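PDB 4BLP: packaging enzyme P4 from Pseudomonas phage phi13, which probably hydrolyses NTPs as a hexameric RecA-like motor of the P-loop NTPase class to package viral RNA into the capsid of this dsRNA phage. Local coordinates for residues D[98-112]-D[193-205]. Numbering follows the deposited sequence.
Sequences WFVANRELIRAVVFV and LTEMLAVALLLAT
V110 lies across the helix 193-205 at the point where the two backbones come nearest, its CA 5.2 Å from the CA of A198. Its CB faces the carbonyl oxygen of T194 and the methyl of A198. Beyond CB the two branches part. CG1, anti to the backbone N (chi1 175°), reaches CD2 of L197 at 4.0 Å, while CG2 settles over the helix backbone, 3.7 Å from N of A198, and also touches CD1 of L201. The small side chain of A198 is consistent with so close an approach: its CB is 3.8 Å from CG2 of I106 and also meets CB of V109. One turn on, CD1 of L202 meets CG1 of I106 at 3.9 Å, CG2 of V109 and the edge of the W98 indole near its plane, with the F99 ring a little farther off. The outer end of that ring rests on V199 and L203, one turn apart on the helix, and meets both obliquely: CE1 lies 3.7 Å from CG1 of V199, and CE2 3.6 Å from CD2 of L203. Its own neighbour W98 places CE3 over the centre of one face.

No direct hydrogen bond crosses this largely apolar interface. At its polar end a water donates to O of V110 (3.1 Å) and, weakly, to OG1 of T194, whose hydroxyl is also hydrogen-bonded to D192, while CG2 of T194 packs on V112.

L85 of helix 79-91 touches both V109 and L202, and V199 and L203, which also carry F99, pack in addition on I172 of strand 170-173. Helix 193-205 thus joins the mixed sheet of the RecA-like core to helix 95-101, the short helix 103-106 and strand 110-111, which pairs with strand 73-78.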
loop_
_atom_site.group_PDB
_atom_site.type_symbol
_atom_site.label_atom_id
_atom_site.label_comp_id
_atom_site.label_asym_id
_atom_site.label_seq_id
_atom_site.Cartn_x
_atom_site.Cartn_y
_atom_site.Cartn_z
ATOM N N TRP D 98 1.883 -30.429 -32.874
ATOM C CA TRP D 98 3.223 -30.132 -32.329
ATOM C C TRP D 98 3.131 -29.344 -31.012
ATOM O O TRP D 98 3.798 -29.709 -30.028
ATOM C CB TRP D 98 4.126 -29.404 -33.366
ATOM C CG TRP D 98 5.550 -29.295 -32.904
ATOM C CD1 TRP D 98 6.556 -30.197 -33.107
ATOM C CD2 TRP D 98 6.089 -28.270 -32.053
ATOM N NE1 TRP D 98 7.720 -29.753 -32.492
ATOM C CE2 TRP D 98 7.452 -28.573 -31.835
ATOM C CE3 TRP D 98 5.576 -27.067 -31.538
ATOM C CZ2 TRP D 98 8.287 -27.756 -31.057
ATOM C CZ3 TRP D 98 6.412 -26.240 -30.793
ATOM C CH2 TRP D 98 7.744 -26.603 -30.540
ATOM N N PHE D 99 2.315 -28.267 -30.976
ATOM C CA PHE D 99 2.221 -27.484 -29.766
ATOM C C PHE D 99 1.641 -28.289 -28.586
ATOM O O PHE D 99 2.150 -28.197 -27.476
ATOM C CB PHE D 99 1.371 -26.226 -30.015
ATOM C CG PHE D 99 2.232 -25.180 -30.674
ATOM C CD1 PHE D 99 3.138 -24.433 -29.923
ATOM C CD2 PHE D 99 2.207 -25.007 -32.056
ATOM C CE1 PHE D 99 3.981 -23.502 -30.537
ATOM C CE2 PHE D 99 3.051 -24.068 -32.672
ATOM C CZ PHE D 99 3.946 -23.340 -31.899
ATOM N N VAL D 100 0.600 -29.072 -28.828
ATOM C CA VAL D 100 -0.001 -29.855 -27.729
ATOM C C VAL D 100 0.999 -30.940 -27.234
ATOM O O VAL D 100 1.284 -31.033 -26.038
ATOM C CB VAL D 100 -1.326 -30.489 -28.212
ATOM C CG1 VAL D 100 -1.917 -31.388 -27.131
ATOM C CG2 VAL D 100 -2.335 -29.423 -28.635
ATOM N N ALA D 101 1.598 -31.684 -28.172
ATOM C CA ALA D 101 2.526 -32.783 -27.841
ATOM C C ALA D 101 3.788 -32.324 -27.086
ATOM O O ALA D 101 4.328 -33.091 -26.272
ATOM C CB ALA D 101 2.948 -33.523 -29.113
ATOM N N ASN D 102 4.290 -31.110 -27.404
ATOM C CA ASN D 102 5.536 -30.616 -26.817
ATOM C C ASN D 102 5.278 -29.611 -25.702
ATOM O O ASN D 102 6.205 -28.918 -25.321
ATOM C CB ASN D 102 6.427 -29.988 -27.938
ATOM C CG ASN D 102 6.942 -31.026 -28.886
ATOM O OD1 ASN D 102 7.835 -31.813 -28.556
ATOM N ND2 ASN D 102 6.245 -31.216 -30.020
ATOM N N ARG D 103 4.070 -29.553 -25.153
ATOM C CA ARG D 103 3.705 -28.536 -24.123
ATOM C C ARG D 103 4.714 -28.514 -22.943
ATOM O O ARG D 103 5.099 -27.410 -22.500
ATOM C CB ARG D 103 2.260 -28.713 -23.650
ATOM C CG ARG D 103 2.013 -30.029 -22.915
ATOM C CD ARG D 103 0.528 -30.295 -22.728
ATOM N NE ARG D 103 0.288 -31.529 -21.979
ATOM C CZ ARG D 103 0.420 -32.747 -22.495
ATOM N NH1 ARG D 103 0.842 -32.905 -23.754
ATOM N NH2 ARG D 103 0.178 -33.821 -21.748
ATOM N N GLU D 104 5.203 -29.690 -22.492
ATOM C CA GLU D 104 6.161 -29.711 -21.367
ATOM C C GLU D 104 7.491 -29.101 -21.731
ATOM O O GLU D 104 7.975 -28.273 -20.958
ATOM C CB GLU D 104 6.402 -31.139 -20.822
ATOM C CG GLU D 104 5.210 -31.684 -20.074
ATOM C CD GLU D 104 4.788 -30.891 -18.852
ATOM O OE1 GLU D 104 5.664 -30.434 -18.081
ATOM O OE2 GLU D 104 3.569 -30.662 -18.714
ATOM N N LEU D 105 8.114 -29.465 -22.904
ATOM C CA LEU D 105 9.383 -28.868 -23.307
ATOM C C LEU D 105 9.264 -27.391 -23.525
ATOM O O LEU D 105 10.220 -26.648 -23.320
ATOM C CB LEU D 105 9.912 -29.485 -24.649
ATOM C CG LEU D 105 10.344 -30.913 -24.701
ATOM C CD1 LEU D 105 10.837 -31.239 -26.098
ATOM C CD2 LEU D 105 11.425 -31.231 -23.664
ATOM N N ILE D 106 8.086 -26.942 -24.021
ATOM C CA ILE D 106 7.928 -25.511 -24.331
ATOM C C ILE D 106 8.081 -24.636 -23.058
ATOM O O ILE D 106 8.459 -23.468 -23.171
ATOM C CB ILE D 106 6.570 -25.318 -25.050
ATOM C CG1 ILE D 106 6.701 -25.889 -26.506
ATOM C CG2 ILE D 106 6.101 -23.839 -25.079
ATOM C CD1 ILE D 106 5.295 -26.176 -27.212
ATOM N N ARG D 107 7.893 -25.207 -21.868
ATOM C CA ARG D 107 8.122 -24.439 -20.613
ATOM C C ARG D 107 9.586 -23.969 -20.508
ATOM O O ARG D 107 9.864 -23.006 -19.811
ATOM C CB ARG D 107 7.797 -25.327 -19.405
ATOM C CG ARG D 107 6.332 -25.807 -19.350
ATOM C CD ARG D 107 6.200 -26.842 -18.227
ATOM N NE ARG D 107 4.928 -27.557 -18.270
ATOM C CZ ARG D 107 3.806 -27.121 -17.712
ATOM N NH1 ARG D 107 3.786 -25.968 -17.053
ATOM N NH2 ARG D 107 2.692 -27.834 -17.806
ATOM N N ALA D 108 10.521 -24.695 -21.188
ATOM C CA ALA D 108 11.946 -24.347 -21.174
ATOM C C ALA D 108 12.285 -23.087 -21.984
ATOM O O ALA D 108 13.377 -22.509 -21.814
ATOM C CB ALA D 108 12.751 -25.519 -21.728
ATOM N N VAL D 109 11.403 -22.701 -22.921
ATOM C CA VAL D 109 11.686 -21.598 -23.845
ATOM C C VAL D 109 11.554 -20.244 -23.128
ATOM O O VAL D 109 12.399 -19.393 -23.312
ATOM C CB VAL D 109 10.772 -21.655 -25.103
ATOM C CG1 VAL D 109 11.041 -20.448 -26.039
ATOM C CG2 VAL D 109 10.964 -22.974 -25.861
ATOM N N VAL D 110 10.434 -20.033 -22.396
ATOM C CA VAL D 110 10.221 -18.794 -21.615
ATOM C C VAL D 110 9.710 -19.263 -20.284
ATOM O O VAL D 110 8.750 -20.064 -20.244
ATOM C CB VAL D 110 9.233 -17.787 -22.264
ATOM C CG1 VAL D 110 8.980 -16.580 -21.331
ATOM C CG2 VAL D 110 9.724 -17.323 -23.640
ATOM N N PHE D 111 10.324 -18.807 -19.205
ATOM C CA PHE D 111 9.867 -19.245 -17.890
ATOM C C PHE D 111 10.157 -18.202 -16.849
ATOM O O PHE D 111 11.032 -17.334 -17.046
ATOM C CB PHE D 111 10.551 -20.591 -17.487
ATOM C CG PHE D 111 12.077 -20.539 -17.426
ATOM C CD1 PHE D 111 12.847 -20.768 -18.573
ATOM C CD2 PHE D 111 12.730 -20.222 -16.240
ATOM C CE1 PHE D 111 14.250 -20.693 -18.527
ATOM C CE2 PHE D 111 14.127 -20.118 -16.190
ATOM C CZ PHE D 111 14.884 -20.364 -17.339
ATOM N N VAL D 112 9.438 -18.298 -15.732
ATOM C CA VAL D 112 9.767 -17.479 -14.561
ATOM C C VAL D 112 10.900 -18.195 -13.793
ATOM O O VAL D 112 10.691 -19.327 -13.306
ATOM C CB VAL D 112 8.536 -17.264 -13.643
ATOM C CG1 VAL D 112 8.940 -16.454 -12.384
ATOM C CG2 VAL D 112 7.431 -16.543 -14.418
ATOM N N LEU D 193 1.251 -15.812 -19.337
ATOM C CA LEU D 193 2.209 -14.953 -20.054
ATOM C C LEU D 193 3.406 -15.764 -20.615
ATOM O O LEU D 193 3.841 -15.501 -21.738
ATOM C CB LEU D 193 2.684 -13.881 -19.057
ATOM C CG LEU D 193 3.900 -13.042 -19.516
ATOM C CD1 LEU D 193 3.499 -12.090 -20.675
ATOM C CD2 LEU D 193 4.421 -12.236 -18.317
ATOM N N THR D 194 3.943 -16.744 -19.839
ATOM C CA THR D 194 5.109 -17.477 -20.334
ATOM C C THR D 194 4.747 -18.338 -21.528
ATOM O O THR D 194 5.521 -18.379 -22.498
ATOM C CB THR D 194 5.776 -18.343 -19.233
ATOM O OG1 THR D 194 4.888 -19.385 -18.802
ATOM C CG2 THR D 194 6.223 -17.502 -18.031
ATOM N N GLU D 195 3.585 -19.020 -21.473
ATOM C CA GLU D 195 3.178 -19.849 -22.613
ATOM C C GLU D 195 2.934 -18.945 -23.838
ATOM O O GLU D 195 3.307 -19.302 -24.951
ATOM C CB GLU D 195 1.897 -20.646 -22.255
ATOM C CG GLU D 195 1.507 -21.604 -23.365
ATOM C CD GLU D 195 0.198 -22.341 -23.104
ATOM O OE1 GLU D 195 -0.583 -21.916 -22.217
ATOM O OE2 GLU D 195 -0.062 -23.317 -23.839
ATOM N N MET D 196 2.255 -17.826 -23.639
ATOM C CA MET D 196 1.986 -16.894 -24.745
ATOM C C MET D 196 3.299 -16.477 -25.418
ATOM O O MET D 196 3.407 -16.597 -26.636
ATOM C CB MET D 196 1.244 -15.655 -24.204
ATOM C CG MET D 196 0.857 -14.634 -25.307
ATOM S SD MET D 196 2.243 -13.577 -25.860
ATOM C CE MET D 196 2.502 -12.615 -24.340
ATOM N N LEU D 197 4.299 -16.037 -24.638
ATOM C CA LEU D 197 5.556 -15.576 -25.222
ATOM C C LEU D 197 6.336 -16.703 -25.893
ATOM O O LEU D 197 6.879 -16.488 -26.959
ATOM C CB LEU D 197 6.439 -14.887 -24.182
ATOM C CG LEU D 197 7.631 -14.096 -24.757
ATOM C CD1 LEU D 197 7.235 -13.053 -25.851
ATOM C CD2 LEU D 197 8.367 -13.395 -23.647
ATOM N N ALA D 198 6.424 -17.871 -25.257
ATOM C CA ALA D 198 7.171 -18.989 -25.828
ATOM C C ALA D 198 6.544 -19.403 -27.165
ATOM O O ALA D 198 7.265 -19.570 -28.161
ATOM C CB ALA D 198 7.189 -20.167 -24.841
ATOM N N VAL D 199 5.205 -19.551 -27.190
ATOM C CA VAL D 199 4.502 -19.977 -28.415
ATOM C C VAL D 199 4.721 -18.917 -29.514
ATOM O O VAL D 199 5.002 -19.275 -30.663
ATOM C CB VAL D 199 2.994 -20.241 -28.130
ATOM C CG1 VAL D 199 2.189 -20.414 -29.415
ATOM C CG2 VAL D 199 2.860 -21.494 -27.269
ATOM N N ALA D 200 4.594 -17.635 -29.156
ATOM C CA ALA D 200 4.828 -16.539 -30.118
ATOM C C ALA D 200 6.240 -16.579 -30.682
ATOM O O ALA D 200 6.420 -16.479 -31.911
ATOM C CB ALA D 200 4.569 -15.183 -29.442
ATOM N N LEU D 201 7.248 -16.685 -29.802
ATOM C CA LEU D 201 8.655 -16.712 -30.259
ATOM C C LEU D 201 8.931 -17.945 -31.115
ATOM O O LEU D 201 9.666 -17.852 -32.099
ATOM C CB LEU D 201 9.616 -16.678 -29.061
ATOM C CG LEU D 201 9.548 -15.339 -28.273
ATOM C CD1 LEU D 201 10.466 -15.405 -27.038
ATOM C CD2 LEU D 201 9.982 -14.152 -29.217
ATOM N N LEU D 202 8.362 -19.106 -30.744
ATOM C CA LEU D 202 8.564 -20.326 -31.551
ATOM C C LEU D 202 7.977 -20.174 -32.956
ATOM O O LEU D 202 8.658 -20.474 -33.955
ATOM C CB LEU D 202 7.954 -21.544 -30.833
ATOM C CG LEU D 202 8.802 -22.074 -29.668
ATOM C CD1 LEU D 202 7.904 -22.944 -28.701
ATOM C CD2 LEU D 202 9.955 -22.903 -30.201
ATOM N N LEU D 203 6.743 -19.703 -33.049
ATOM C CA LEU D 203 6.082 -19.499 -34.336
ATOM C C LEU D 203 6.817 -18.458 -35.186
ATOM O O LEU D 203 7.054 -18.698 -36.349
ATOM C CB LEU D 203 4.641 -19.046 -34.108
ATOM C CG LEU D 203 3.699 -20.166 -33.648
ATOM C CD1 LEU D 203 2.464 -19.566 -33.065
ATOM C CD2 LEU D 203 3.365 -21.167 -34.825
ATOM N N ALA D 204 7.211 -17.323 -34.596
ATOM C CA ALA D 204 7.918 -16.283 -35.361
ATOM C C ALA D 204 9.291 -16.788 -35.830
ATOM O O ALA D 204 9.696 -16.537 -36.980
ATOM C CB ALA D 204 8.057 -15.025 -34.503
ATOM N N THR D 205 9.998 -17.543 -34.968
ATOM C CA THR D 205 11.315 -18.103 -35.325
ATOM C C THR D 205 11.141 -19.101 -36.482
ATOM O O THR D 205 12.036 -19.200 -37.360
ATOM C CB THR D 205 11.982 -18.732 -34.081
ATOM O OG1 THR D 205 12.189 -17.679 -33.116
ATOM C CG2 THR D 205 13.353 -19.379 -34.381
HETATM O O HOH W 1 7.261 -21.787 -18.202
#